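Local coordinates for protease VP4 (Blotched snakehead virus, PDB 2GEF), which cleaves peptide bonds as a serine protease with a serine/lysine catalytic dyad, and probably processes the viral structural polyprotein of which it is itself a part, at residues S45-A50 / I180-V185; L104-V109 / I139-A144; A110-F113 / S119-V122. All coordinates share one frame; numbering follows the deposited sequence.

Overall arrangement
The three contacts run from the core of the protease to its edge. Interactions 1 and 2 are buried and wholly apolar, and they share a sheet: strands 43-52 and 104-109 are antiparallel neighbours in it, and each turns to a different partner, a turn at the end of helix 170-178 in one case and helix 138-146 in the other. Interaction 3, only partly buried, is instead a strand pairing held by backbone hydrogen bonds, with aliphatic packing on one face, and an aromatic ring beside a carboxylate on the other. The chain turns a corner at Ala110, directly after strand 104-109, and Ile180 of interaction 1 packs against Asp111 and Val112 there.

Interaction 1: residues S45-A50 / I180-V185; sequences SELYIA and IGLPLV
A single methyl group, CD1 of Leu47, bridges two segments whose backbones stay well apart: even the nearest CA atoms, those of Leu47 and Ile180, are 9.3 Å from each other. The two side chains reach out and meet tip to tip, with Leu47 CD1 lying 3.9 Å from Ile180 CD1, while Leu182 CD1 approaches the same Leu47 methyl more loosely, at 4.4 Å. Between the two segments the contact is wholly apolar. The first torsion of Ile180 (chi1 65°) sets CG1 in the crowded position between the backbone N and the carbonyl carbon, and from there its arm extends to the leucine; the other branch, CG2, packs instead against Asp111. Between the two partners of Leu47 comes Gly181, whose positive phi belongs to a Schellman motif that ends helix 170-178; Ile180 and Leu182, on either side of it in sequence, both point toward the strand. Leu47 also packs on Ala176 of that helix, and Ser45 OG hydrogen-bonds to the carbonyl oxygen of Leu172. Here this packing of a sheet on a helix and its C-terminal turn lies close to the active site: helix 170-178 carries the catalytic Lys173, whose side chain is about 7 Å from that of Leu47, in the serine/lysine dyad of this birnavirus protease.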
loop_
_atom_site.group_PDB
_atom_site.type_symbol
_atom_site.label_atom_id
_atom_site.label_comp_id
_atom_site.label_asym_id
_atom_site.label_seq_id
_atom_site.Cartn_x
_atom_site.Cartn_y
_atom_site.Cartn_z
ATOM N N SER A 45 -1.908 -8.400 -8.362
ATOM C CA SER A 45 -2.025 -7.016 -7.883
ATOM C C SER A 45 -3.091 -7.156 -6.818
ATOM O O SER A 45 -4.233 -7.753 -7.085
ATOM C CB SER A 45 -2.624 -6.156 -9.041
ATOM O OG SER A 45 -2.633 -4.852 -8.710
ATOM N N GLU A 46 -2.815 -6.552 -5.676
ATOM C CA GLU A 46 -3.664 -6.654 -4.460
ATOM C C GLU A 46 -3.520 -5.341 -3.703
ATOM O O GLU A 46 -2.458 -4.779 -3.711
ATOM C CB GLU A 46 -2.877 -7.614 -3.543
ATOM C CG GLU A 46 -3.571 -8.640 -2.930
ATOM C CD GLU A 46 -2.586 -9.714 -2.448
ATOM O OE1 GLU A 46 -1.529 -9.985 -3.117
ATOM O OE2 GLU A 46 -2.856 -10.298 -1.384
ATOM N N LEU A 47 -4.450 -4.973 -2.827
ATOM C CA LEU A 47 -4.159 -3.985 -1.725
ATOM C C LEU A 47 -3.711 -4.578 -0.473
ATOM O O LEU A 47 -4.038 -5.684 -0.155
ATOM C CB LEU A 47 -5.401 -3.189 -1.458
ATOM C CG LEU A 47 -5.759 -2.397 -2.729
ATOM C CD1 LEU A 47 -7.015 -1.653 -2.327
ATOM C CD2 LEU A 47 -4.748 -1.443 -3.301
ATOM N N TYR A 48 -2.889 -3.835 0.218
ATOM C CA TYR A 48 -2.463 -4.051 1.600
ATOM C C TYR A 48 -2.728 -2.745 2.309
ATOM O O TYR A 48 -2.788 -1.686 1.666
ATOM C CB TYR A 48 -0.949 -4.352 1.716
ATOM C CG TYR A 48 -0.458 -5.767 1.373
ATOM C CD1 TYR A 48 -0.846 -6.437 0.208
ATOM C CD2 TYR A 48 0.412 -6.395 2.194
ATOM C CE1 TYR A 48 -0.374 -7.727 -0.092
ATOM C CE2 TYR A 48 0.860 -7.676 1.919
ATOM C CZ TYR A 48 0.483 -8.347 0.810
ATOM O OH TYR A 48 1.067 -9.678 0.645
ATOM N N ILE A 49 -2.833 -2.826 3.601
ATOM C CA ILE A 49 -3.091 -1.676 4.446
ATOM C C ILE A 49 -1.940 -1.581 5.344
ATOM O O ILE A 49 -1.571 -2.600 5.804
ATOM C CB ILE A 49 -4.373 -1.714 5.283
ATOM C CG1 ILE A 49 -4.637 -0.261 5.745
ATOM C CG2 ILE A 49 -4.361 -2.822 6.454
ATOM C CD1 ILE A 49 -5.863 -0.069 6.429
ATOM N N ALA A 50 -1.265 -0.424 5.381
ATOM C CA ALA A 50 -0.226 -0.177 6.401
ATOM C C ALA A 50 -0.963 0.448 7.617
ATOM O O ALA A 50 -1.755 1.462 7.440
ATOM C CB ALA A 50 0.707 0.828 5.920
ATOM N N ILE A 180 -11.832 -2.419 -5.832
ATOM C CA ILE A 180 -12.769 -2.074 -4.825
ATOM C C ILE A 180 -13.297 -0.666 -4.891
ATOM O O ILE A 180 -13.701 -0.203 -3.915
ATOM C CB ILE A 180 -12.271 -2.474 -3.436
ATOM C CG1 ILE A 180 -11.010 -1.698 -3.029
ATOM C CG2 ILE A 180 -12.071 -4.011 -3.345
ATOM C CD1 ILE A 180 -10.847 -1.847 -1.547
ATOM N N GLY A 181 -13.314 -0.008 -6.081
ATOM C CA GLY A 181 -13.913 1.392 -6.171
ATOM C C GLY A 181 -13.056 2.597 -5.681
ATOM O O GLY A 181 -13.560 3.668 -5.560
ATOM N N LEU A 182 -11.764 2.413 -5.560
ATOM C CA LEU A 182 -10.802 3.403 -5.061
ATOM C C LEU A 182 -9.894 3.883 -6.160
ATOM O O LEU A 182 -9.515 3.024 -6.996
ATOM C CB LEU A 182 -9.882 2.786 -4.004
ATOM C CG LEU A 182 -10.523 2.258 -2.745
ATOM C CD1 LEU A 182 -9.497 1.931 -1.580
ATOM C CD2 LEU A 182 -11.581 3.316 -2.175
ATOM N N PRO A 183 -9.562 5.220 -6.162
ATOM C CA PRO A 183 -8.465 5.655 -6.938
ATOM C C PRO A 183 -7.089 5.225 -6.512
ATOM O O PRO A 183 -6.783 5.068 -5.314
ATOM C CB PRO A 183 -8.622 7.215 -6.945
ATOM C CG PRO A 183 -9.173 7.480 -5.552
ATOM C CD PRO A 183 -10.228 6.369 -5.501
ATOM N N LEU A 184 -6.272 4.984 -7.557
ATOM C CA LEU A 184 -4.810 4.979 -7.425
ATOM C C LEU A 184 -4.220 6.413 -7.438
ATOM O O LEU A 184 -4.486 7.164 -8.365
ATOM C CB LEU A 184 -4.153 4.088 -8.417
ATOM C CG LEU A 184 -2.666 3.833 -8.097
ATOM C CD1 LEU A 184 -2.450 3.153 -6.840
ATOM C CD2 LEU A 184 -1.932 3.027 -9.252
ATOM N N VAL A 185 -3.530 6.781 -6.336
ATOM C CA VAL A 185 -3.042 8.091 -6.158
ATOM C C VAL A 185 -1.535 8.013 -5.942
ATOM O O VAL A 185 -0.989 7.138 -5.211
ATOM C CB VAL A 185 -3.725 8.796 -4.949
ATOM C CG1 VAL A 185 -3.196 10.213 -4.773
ATOM C CG2 VAL A 185 -5.228 8.863 -5.163
#

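Interaction 2: residues L104-V109 / I139-A144; sequences LTILPV and IALALA
Leu104, Leu141 and Ala144 form the centre of a buried helix-on-strand contact, in which helix 138-146 packs against strand 104-109 of the main sheet, near the middle of the molecule. The strand and helix segments run at 125° to one another, with their axes 10.0 Å apart at closest approach, a spacing that aliphatic side chains span by van der Waals contact alone. Most of the work falls to one branch of Leu104. Its CD2 settles against the helix surface between successive turns, 3.6 Å from Ala144 CB and 3.5 Å from the carbonyl oxygen of Leu141. With only a methyl group at Ala144, the leucine lies close to the helix backbone. The second torsion of Leu104 (chi2 107°) departs from the usual staggered values. Leu141 contributes from one flank: it leaves the helix to one side of the strand, yet the end of the side chain comes nearer, and CD2 lies 4.2 Å from Leu104 CD2. The same Leu141 methyl approaches Ile106 CG2 at a looser 4.4 Å, which extends the contact to the next inward-facing residue of the strand. Further neighbours close in on the cluster, Val76 of strand 75-77 touching both Ile106 and Leu141, and Phe96 also touching Leu141. In the C-terminal part of the helix, Arg52 NH2 hydrogen-bonds to the carbonyl oxygen of Ala144. The helix begins just after the nucleophile Ser136, so this packing seats on the sheet the helix that follows the nucleophile of the serine/lysine dyad site, a mechanism also used by the Lon proteases, which the fold probably resembles.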
loop_
_atom_site.group_PDB
_atom_site.type_symbol
_atom_site.label_atom_id
_atom_site.label_comp_id
_atom_site.label_asym_id
_atom_site.label_seq_id
_atom_site.Cartn_x
_atom_site.Cartn_y
_atom_site.Cartn_z
ATOM N N LEU A 104 5.264 -0.087 12.048
ATOM C CA LEU A 104 3.987 -0.208 11.343
ATOM C C LEU A 104 3.966 -1.663 10.985
ATOM O O LEU A 104 5.017 -2.314 11.064
ATOM C CB LEU A 104 3.925 0.637 10.048
ATOM C CG LEU A 104 3.826 2.214 10.081
ATOM C CD1 LEU A 104 5.170 2.858 9.671
ATOM C CD2 LEU A 104 2.693 2.722 9.077
ATOM N N THR A 105 2.770 -2.164 10.669
ATOM C CA THR A 105 2.589 -3.473 10.163
ATOM C C THR A 105 1.795 -3.340 8.911
ATOM O O THR A 105 0.875 -2.493 8.872
ATOM C CB THR A 105 1.704 -4.216 11.214
ATOM O OG1 THR A 105 2.399 -4.197 12.447
ATOM C CG2 THR A 105 1.635 -5.646 10.881
ATOM N N ILE A 106 2.083 -4.108 7.863
ATOM C CA ILE A 106 1.240 -4.077 6.648
ATOM C C ILE A 106 0.555 -5.461 6.497
ATOM O O ILE A 106 1.053 -6.490 6.974
ATOM C CB ILE A 106 2.099 -3.709 5.391
ATOM C CG1 ILE A 106 3.197 -4.744 5.242
ATOM C CG2 ILE A 106 2.740 -2.359 5.596
ATOM C CD1 ILE A 106 3.992 -4.859 3.942
ATOM N N LEU A 107 -0.637 -5.456 5.961
ATOM C CA LEU A 107 -1.523 -6.626 5.933
ATOM C C LEU A 107 -2.244 -6.713 4.600
ATOM O O LEU A 107 -2.775 -5.666 4.099
ATOM C CB LEU A 107 -2.616 -6.584 7.051
ATOM C CG LEU A 107 -2.044 -6.425 8.505
ATOM C CD1 LEU A 107 -3.117 -5.866 9.463
ATOM C CD2 LEU A 107 -1.513 -7.692 8.974
ATOM N N PRO A 108 -2.325 -7.921 4.023
ATOM C CA PRO A 108 -3.112 -7.951 2.752
ATOM C C PRO A 108 -4.553 -7.705 3.084
ATOM O O PRO A 108 -4.976 -8.088 4.111
ATOM C CB PRO A 108 -2.835 -9.367 2.152
ATOM C CG PRO A 108 -1.934 -10.078 3.230
ATOM C CD PRO A 108 -1.806 -9.228 4.446
ATOM N N VAL A 109 -5.319 -7.012 2.246
ATOM C CA VAL A 109 -6.761 -6.838 2.492
ATOM C C VAL A 109 -7.653 -7.137 1.200
ATOM O O VAL A 109 -7.317 -6.632 0.080
ATOM C CB VAL A 109 -7.005 -5.442 3.000
ATOM C CG1 VAL A 109 -6.012 -5.081 4.131
ATOM C CG2 VAL A 109 -6.830 -4.444 1.906
ATOM N N ILE A 139 4.591 6.266 0.552
ATOM C CA ILE A 139 3.561 7.190 0.764
ATOM C C ILE A 139 2.528 6.656 1.782
ATOM O O ILE A 139 2.227 7.367 2.708
ATOM C CB ILE A 139 2.882 7.471 -0.434
ATOM C CG1 ILE A 139 3.839 8.242 -1.472
ATOM C CG2 ILE A 139 1.705 8.404 -0.138
ATOM C CD1 ILE A 139 2.991 8.556 -2.806
ATOM N N ALA A 140 2.004 5.411 1.608
ATOM C CA ALA A 140 1.118 4.758 2.619
ATOM C C ALA A 140 1.707 4.728 4.068
ATOM O O ALA A 140 1.087 5.032 5.114
ATOM C CB ALA A 140 0.820 3.271 2.088
ATOM N N LEU A 141 2.917 4.233 4.166
ATOM C CA LEU A 141 3.652 4.391 5.481
ATOM C C LEU A 141 3.551 5.655 6.198
ATOM O O LEU A 141 3.260 5.711 7.381
ATOM C CB LEU A 141 5.163 4.110 5.279
ATOM C CG LEU A 141 5.347 2.658 4.810
ATOM C CD1 LEU A 141 6.828 2.118 4.662
ATOM C CD2 LEU A 141 4.409 1.674 5.430
ATOM N N ALA A 142 3.979 6.672 5.514
ATOM C CA ALA A 142 3.820 8.097 5.907
ATOM C C ALA A 142 2.441 8.524 6.354
ATOM O O ALA A 142 2.263 9.122 7.390
ATOM C CB ALA A 142 4.201 9.029 4.770
ATOM N N LEU A 143 1.495 8.418 5.454
ATOM C CA LEU A 143 0.113 8.819 5.838
ATOM C C LEU A 143 -0.307 7.951 7.073
ATOM O O LEU A 143 -0.959 8.472 8.006
ATOM C CB LEU A 143 -0.805 8.599 4.622
ATOM C CG LEU A 143 -0.220 9.467 3.501
ATOM C CD1 LEU A 143 -1.188 9.415 2.352
ATOM C CD2 LEU A 143 -0.391 10.818 3.930
ATOM N N ALA A 144 0.066 6.650 7.106
ATOM C CA ALA A 144 -0.488 5.750 8.140
ATOM C C ALA A 144 0.167 6.077 9.440
ATOM O O ALA A 144 -0.413 5.914 10.458
ATOM C CB ALA A 144 -0.350 4.265 7.812
#

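Interaction 3: residues A110-F113 / S119-V122; sequences ADVF and SADV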
loop_
_atom_site.group_PDB
_atom_site.type_symbol
_atom_site.label_atom_id
_atom_site.label_comp_id
_atom_site.label_asym_id
_atom_site.label_seq_id
_atom_site.Cartn_x
_atom_site.Cartn_y
_atom_site.Cartn_z
ATOM N N ALA A 110 -8.780 -7.865 1.343
ATOM C CA ALA A 110 -9.688 -8.074 0.229
ATOM C C ALA A 110 -10.698 -6.975 -0.012
ATOM O O ALA A 110 -11.223 -6.928 -1.051
ATOM C CB ALA A 110 -10.426 -9.299 0.487
ATOM N N ASP A 111 -11.001 -6.109 0.950
ATOM C CA ASP A 111 -12.016 -5.108 0.835
ATOM C C ASP A 111 -12.076 -4.221 2.066
ATOM O O ASP A 111 -11.510 -4.544 3.081
ATOM C CB ASP A 111 -13.414 -5.732 0.726
ATOM C CG ASP A 111 -14.394 -4.852 -0.099
ATOM O OD1 ASP A 111 -14.037 -3.706 -0.561
ATOM O OD2 ASP A 111 -15.525 -5.312 -0.299
ATOM N N VAL A 112 -12.873 -3.152 1.974
ATOM C CA VAL A 112 -12.883 -2.038 2.944
ATOM C C VAL A 112 -14.220 -1.326 2.918
ATOM O O VAL A 112 -14.717 -0.845 1.862
ATOM C CB VAL A 112 -11.740 -0.935 2.723
ATOM C CG1 VAL A 112 -11.730 0.053 3.962
ATOM C CG2 VAL A 112 -10.366 -1.608 2.628
ATOM N N PHE A 113 -14.792 -1.269 4.115
ATOM C CA PHE A 113 -16.112 -0.709 4.313
ATOM C C PHE A 113 -15.855 0.397 5.268
ATOM O O PHE A 113 -15.502 0.092 6.373
ATOM C CB PHE A 113 -17.092 -1.780 4.914
ATOM C CG PHE A 113 -17.060 -3.098 4.132
ATOM C CD1 PHE A 113 -17.693 -3.195 2.867
ATOM C CD2 PHE A 113 -16.284 -4.192 4.617
ATOM C CE1 PHE A 113 -17.588 -4.348 2.103
ATOM C CE2 PHE A 113 -16.192 -5.345 3.930
ATOM C CZ PHE A 113 -16.863 -5.448 2.622
ATOM N N SER A 119 -13.245 6.005 10.038
ATOM C CA SER A 119 -12.787 4.664 10.326
ATOM C C SER A 119 -13.345 3.689 9.307
ATOM O O SER A 119 -14.265 4.036 8.593
ATOM C CB SER A 119 -13.250 4.223 11.715
ATOM O OG SER A 119 -14.598 4.028 11.707
ATOM N N ALA A 120 -12.866 2.444 9.319
ATOM C CA ALA A 120 -13.312 1.389 8.360
ATOM C C ALA A 120 -13.158 -0.024 8.887
ATOM O O ALA A 120 -12.247 -0.339 9.659
ATOM C CB ALA A 120 -12.475 1.507 7.064
ATOM N N ASP A 121 -14.085 -0.882 8.450
ATOM C CA ASP A 121 -14.015 -2.263 8.755
ATOM C C ASP A 121 -13.301 -2.813 7.527
ATOM O O ASP A 121 -13.683 -2.539 6.419
ATOM C CB ASP A 121 -15.461 -2.806 8.875
ATOM C CG ASP A 121 -16.091 -2.406 10.120
ATOM O OD1 ASP A 121 -15.600 -2.722 11.232
ATOM O OD2 ASP A 121 -17.089 -1.686 10.030
ATOM N N VAL A 122 -12.248 -3.575 7.725
ATOM C CA VAL A 122 -11.318 -3.868 6.655
ATOM C C VAL A 122 -11.279 -5.358 6.745
ATOM O O VAL A 122 -11.057 -5.950 7.845
ATOM C CB VAL A 122 -9.881 -3.180 6.820
ATOM C CG1 VAL A 122 -8.704 -3.841 6.007
ATOM C CG2 VAL A 122 -9.913 -1.623 6.642
#
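The carbonyl oxygen of Phe113 accepts a hydrogen bond from the amide N of Asp121 at 2.7 Å, and the return bond, from Phe113 N to Asp121 O, measures 2.9 Å and is straighter, with an N-H...O angle of 167°. This reciprocal couple is the antiparallel hydrogen-bonded pair of a beta hairpin, strands 111-114 and 120-126. Both donors lie close to the line of the accepting carbonyl, and the two reciprocal bonds define the register. One step along, Val112 and Val122 form a non-hydrogen-bonded pair, their side chains lying side by side and pointing the same way. On that face Val112 CG1, placed anti to the backbone N (chi1 -171°), touches both Ala120 CB (3.5 Å) and Val122 CG2 (3.6 Å). The face bearing Phe113 and Asp121 is of another character: the carboxylate oxygen OD2 of Asp121 makes a salt bridge with Arg115 in the hairpin loop. Strand 120-126 is the middle of three, its far side pairing with strand 22-27. Asp121 O, besides accepting the bond from Phe113 N, stands oblique to the Phe113 ring, 3.6 Å from its CD2.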